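Local coordinates for flagellar protein FliT (Bordetella bronchiseptica, PDB 3H3M) that probably acts as a flagellar export chaperone that binds the filament-cap protein FliD before its secretion, at residues Tyr24-Ile27 and Ala28-Thr31; Trp43-Val46 and Leu47-Gln51. All blocks are in the same frame, centred on the assembly; numbering follows the deposited sequence.

Interaction 1: residues Tyr24-Ile27 and Ala28-Thr31; sequences YQDI and ANLT
Tyr24 O accepts the amide of Ala28, N to O 2.9 Å, in the first of four consecutive i to i+4 bonds. The others run from Asn29 N to Gln25 O, Leu30 N to Asp26 O and Thr31 N to Ile27 O. They make residues 24-31 two regular turns inside helix 20-39.

The side-chain bond joins Gln25 and Asn29. Gln25 CG lies anti to the backbone N (chi1 179°), and a bend at chi2 brings the amide up alongside the next turn. Gln25 NE2 donates to Asn29 OD1 at 3.0 Å. The bond is bent, 137° at the hydrogen, and the donor sits above the carbonyl plane of Asn29. The two amide planes are 26° apart.

On the bundle side, Thr31 OG1 is 2.9 Å from Ile27 O and also 2.9 Å from Ala28 O. Its proton could serve either carbonyl. OG1 is also hydrogen-bonded to Asn87 ND2 of helix 72-105. Thr31 CG2 meets Ile27 CG2 at 3.9 Å.

Tyr24, Ile27 and Leu30 turn to the neighbouring helices, and the Tyr24 hydroxyl bonds Glu64. The chemistry implies an amphipathic helix: an amide pair on its outer side, with apolar groups and two hydrogen-bonded hydroxyls facing the bundle.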
loop_
_atom_site.group_PDB
_atom_site.type_symbol
_atom_site.label_atom_id
_atom_site.label_comp_id
_atom_site.label_asym_id
_atom_site.label_seq_id
_atom_site.Cartn_x
_atom_site.Cartn_y
_atom_site.Cartn_z
ATOM N N TYR A 24 7.263 -0.646 11.550
ATOM C CA TYR A 24 5.889 -0.549 11.136
ATOM C C TYR A 24 5.335 0.840 11.454
ATOM O O TYR A 24 4.565 1.411 10.691
ATOM C CB TYR A 24 5.022 -1.606 11.801
ATOM C CG TYR A 24 5.127 -2.989 11.185
ATOM C CD1 TYR A 24 5.650 -4.046 11.908
ATOM C CD2 TYR A 24 4.699 -3.240 9.885
ATOM C CE1 TYR A 24 5.755 -5.310 11.355
ATOM C CE2 TYR A 24 4.806 -4.511 9.325
ATOM C CZ TYR A 24 5.327 -5.544 10.070
ATOM O OH TYR A 24 5.448 -6.822 9.561
ATOM N N GLN A 25 5.721 1.373 12.603
ATOM C CA GLN A 25 5.267 2.700 13.006
ATOM C C GLN A 25 5.752 3.726 11.985
ATOM O O GLN A 25 4.974 4.512 11.483
ATOM C CB GLN A 25 5.769 3.015 14.421
ATOM C CG GLN A 25 5.379 4.380 14.913
ATOM C CD GLN A 25 3.917 4.474 15.176
ATOM O OE1 GLN A 25 3.432 3.875 16.137
ATOM N NE2 GLN A 25 3.189 5.231 14.343
ATOM N N ASP A 26 7.036 3.673 11.654
ATOM C CA ASP A 26 7.631 4.601 10.699
ATOM C C ASP A 26 6.993 4.552 9.345
ATOM O O ASP A 26 6.910 5.587 8.690
ATOM C CB ASP A 26 9.144 4.368 10.553
ATOM C CG ASP A 26 9.908 4.667 11.831
ATOM O OD1 ASP A 26 9.591 5.674 12.503
ATOM O OD2 ASP A 26 10.806 3.880 12.191
ATOM N N ILE A 27 6.603 3.354 8.900
ATOM C CA ILE A 27 5.911 3.176 7.604
ATOM C C ILE A 27 4.486 3.726 7.649
ATOM O O ILE A 27 4.016 4.348 6.678
ATOM C CB ILE A 27 5.861 1.676 7.109
ATOM C CG1 ILE A 27 7.269 1.151 6.758
ATOM C CG2 ILE A 27 4.911 1.535 5.869
ATOM C CD1 ILE A 27 7.378 -0.360 6.603
ATOM N N ALA A 28 3.806 3.494 8.762
ATOM C CA ALA A 28 2.544 4.123 9.002
ATOM C C ALA A 28 2.721 5.646 8.989
ATOM O O ALA A 28 1.943 6.363 8.375
ATOM C CB ALA A 28 1.938 3.632 10.321
ATOM N N ASN A 29 3.770 6.166 9.613
ATOM C CA ASN A 29 3.892 7.635 9.664
ATOM C C ASN A 29 4.141 8.174 8.270
ATOM O O ASN A 29 3.513 9.160 7.841
ATOM C CB ASN A 29 4.970 8.096 10.676
ATOM C CG ASN A 29 4.591 7.752 12.134
ATOM O OD1 ASN A 29 3.394 7.605 12.461
ATOM N ND2 ASN A 29 5.611 7.611 13.008
ATOM N N LEU A 30 5.018 7.482 7.553
ATOM C CA LEU A 30 5.362 7.852 6.206
ATOM C C LEU A 30 4.160 7.789 5.273
ATOM O O LEU A 30 3.942 8.697 4.507
ATOM C CB LEU A 30 6.464 6.952 5.688
ATOM C CG LEU A 30 6.884 7.317 4.282
ATOM C CD1 LEU A 30 7.360 8.753 4.157
ATOM C CD2 LEU A 30 7.940 6.347 3.841
ATOM N N THR A 31 3.366 6.724 5.377
ATOM C CA THR A 31 2.171 6.566 4.532
ATOM C C THR A 31 1.119 7.631 4.842
ATOM O O THR A 31 0.366 8.022 3.951
ATOM C CB THR A 31 1.588 5.127 4.605
ATOM O OG1 THR A 31 1.289 4.799 5.965
ATOM C CG2 THR A 31 2.574 4.133 4.050
#

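Interaction 2: residues Trp43-Val46 and Leu47-Gln51; sequences WDLV and LNHGQ
His49 N donates to Leu45 O at 2.8 Å, the shortest of four i to i+4 backbone bonds between 43-46 and 47-51. The hydrogen angle is 162°. Asn48 N to Asp44 O measures 2.9 Å and Leu47 N to Trp43 O 3.0 Å. The last, Gly50 N to Val46 O, is longer at 3.3 Å and more bent. Gly50 N also has a weak bond to Leu47 O. The hydrogen bonding is therefore less regular around Gly50. Just before the segments, Asn42 OD1 accepts the amide of Leu45, a bond that fits an N-cap at the start of helix 43-63.

The main side-chain contact is Leu45 with His49, one turn apart. Leu45 CG is anti to its own N (chi1 179°), which carries the branched end forward to the imidazole. CD1 lies over one face of the ring, 3.8 Å from the ring centroid and 26° off the normal. This is a CH-pi contact, shifted toward the rim. The nearest ring atom is His49 NE2, 3.5 Å from Leu45 CD1. Leu45 CG reaches the same nitrogen, so both leucine carbons pack at that end of the ring.

The remaining contacts set side-chain carbons against backbone carbonyls. Asn48 CB rests 3.4 Å from both Asp44 O and Leu45 O. The Leu47 side chain lies back along the turn, with CB near Asp44 O.

Outside the segments, Leu45 and Val46 meet Ala37 of helix 20-39, while His49 touches Leu30 and Met34. Trp43 packs on Ala95 and Gln98 of helix 72-105 and on Leu99 of the second subunit. Val46 touches Leu96 of that subunit. The arrangement is that of the first turns of a helix in an antiparallel helical hairpin, here also part of a dimer interface.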
loop_
_atom_site.group_PDB
_atom_site.type_symbol
_atom_site.label_atom_id
_atom_site.label_comp_id
_atom_site.label_asym_id
_atom_site.label_seq_id
_atom_site.Cartn_x
_atom_site.Cartn_y
_atom_site.Cartn_z
ATOM N N TRP A 43 1.662 15.275 -6.280
ATOM C CA TRP A 43 2.005 13.952 -6.758
ATOM C C TRP A 43 3.488 13.711 -6.626
ATOM O O TRP A 43 3.881 12.657 -6.187
ATOM C CB TRP A 43 1.484 13.781 -8.182
ATOM C CG TRP A 43 0.044 14.236 -8.255
ATOM C CD1 TRP A 43 -0.474 15.226 -9.034
ATOM C CD2 TRP A 43 -1.049 13.744 -7.463
ATOM N NE1 TRP A 43 -1.819 15.355 -8.801
ATOM C CE2 TRP A 43 -2.194 14.463 -7.839
ATOM C CE3 TRP A 43 -1.158 12.768 -6.489
ATOM C CZ2 TRP A 43 -3.432 14.225 -7.300
ATOM C CZ3 TRP A 43 -2.382 12.563 -5.914
ATOM C CH2 TRP A 43 -3.513 13.289 -6.332
ATOM N N ASP A 44 4.283 14.732 -6.865
ATOM C CA ASP A 44 5.753 14.617 -6.848
ATOM C C ASP A 44 6.330 14.434 -5.443
ATOM O O ASP A 44 7.344 13.751 -5.273
ATOM C CB ASP A 44 6.416 15.828 -7.545
ATOM C CG ASP A 44 6.472 15.666 -9.057
ATOM O OD1 ASP A 44 6.473 14.488 -9.531
ATOM O OD2 ASP A 44 6.500 16.685 -9.782
ATOM N N LEU A 45 5.662 14.998 -4.456
ATOM C CA LEU A 45 5.994 14.762 -3.081
ATOM C C LEU A 45 5.634 13.340 -2.723
ATOM O O LEU A 45 6.460 12.594 -2.147
ATOM C CB LEU A 45 5.280 15.782 -2.153
ATOM C CG LEU A 45 5.511 15.637 -0.659
ATOM C CD1 LEU A 45 7.011 15.432 -0.288
ATOM C CD2 LEU A 45 4.879 16.836 0.029
ATOM N N VAL A 46 4.438 12.910 -3.108
ATOM C CA VAL A 46 4.019 11.538 -2.795
ATOM C C VAL A 46 5.097 10.591 -3.293
ATOM O O VAL A 46 5.535 9.709 -2.546
ATOM C CB VAL A 46 2.672 11.175 -3.442
ATOM C CG1 VAL A 46 2.422 9.702 -3.325
ATOM C CG2 VAL A 46 1.541 11.994 -2.817
ATOM N N LEU A 47 5.536 10.788 -4.547
ATOM C CA LEU A 47 6.604 9.971 -5.136
ATOM C C LEU A 47 7.920 10.106 -4.382
ATOM O O LEU A 47 8.655 9.157 -4.232
ATOM C CB LEU A 47 6.884 10.409 -6.570
ATOM C CG LEU A 47 6.200 9.646 -7.698
ATOM C CD1 LEU A 47 6.740 10.204 -9.022
ATOM C CD2 LEU A 47 6.353 8.118 -7.574
ATOM N N ASN A 48 8.235 11.328 -3.951
ATOM C CA ASN A 48 9.467 11.524 -3.233
ATOM C C ASN A 48 9.459 10.759 -1.906
ATOM O O ASN A 48 10.472 10.210 -1.513
ATOM C CB ASN A 48 9.741 12.986 -2.998
ATOM C CG ASN A 48 10.905 13.179 -2.095
ATOM O OD1 ASN A 48 12.050 13.042 -2.502
ATOM N ND2 ASN A 48 10.625 13.451 -0.833
ATOM N N HIS A 49 8.291 10.702 -1.252
ATOM C CA HIS A 49 8.113 9.894 -0.012
ATOM C C HIS A 49 8.323 8.393 -0.253
ATOM O O HIS A 49 8.715 7.663 0.643
ATOM C CB HIS A 49 6.719 10.068 0.544
ATOM C CG HIS A 49 6.486 11.364 1.218
ATOM N ND1 HIS A 49 7.355 11.879 2.149
ATOM C CD2 HIS A 49 5.431 12.208 1.180
ATOM C CE1 HIS A 49 6.864 13.012 2.626
ATOM N NE2 HIS A 49 5.703 13.245 2.044
ATOM N N GLY A 50 8.041 7.928 -1.463
ATOM C CA GLY A 50 8.312 6.550 -1.836
ATOM C C GLY A 50 9.768 6.147 -1.712
ATOM O O GLY A 50 10.085 4.950 -1.605
ATOM N N GLN A 51 10.683 7.113 -1.732
ATOM C CA GLN A 51 12.105 6.748 -1.610
ATOM C C GLN A 51 12.419 6.215 -0.217
ATOM O O GLN A 51 13.013 5.142 -0.050
ATOM C CB GLN A 51 13.006 7.913 -1.979
ATOM C CG GLN A 51 13.105 8.106 -3.519
#

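How the interactions relate
Both contacts are single-helix turns held by i to i+4 bonds, on helix 20-39 and helix 43-63, which follow each other in the chain. Their centres are 14 Å apart. They meet where Leu30 CD2 packs 3.5 Å from His49 O. Interaction 1 is the more buried and lies mid-helix, near the centre of the chain. Interaction 2 lies at the start of its helix, farther out and partly buried. In interaction 1 the Gln25-Asn29 amide pair sits on the more exposed side of the helix, while Thr31 faces the bundle. In interaction 2 the apolar contact over the His49 ring is partly exposed. More residues of interaction 2 reach the second subunit; in interaction 1 Tyr24 does so.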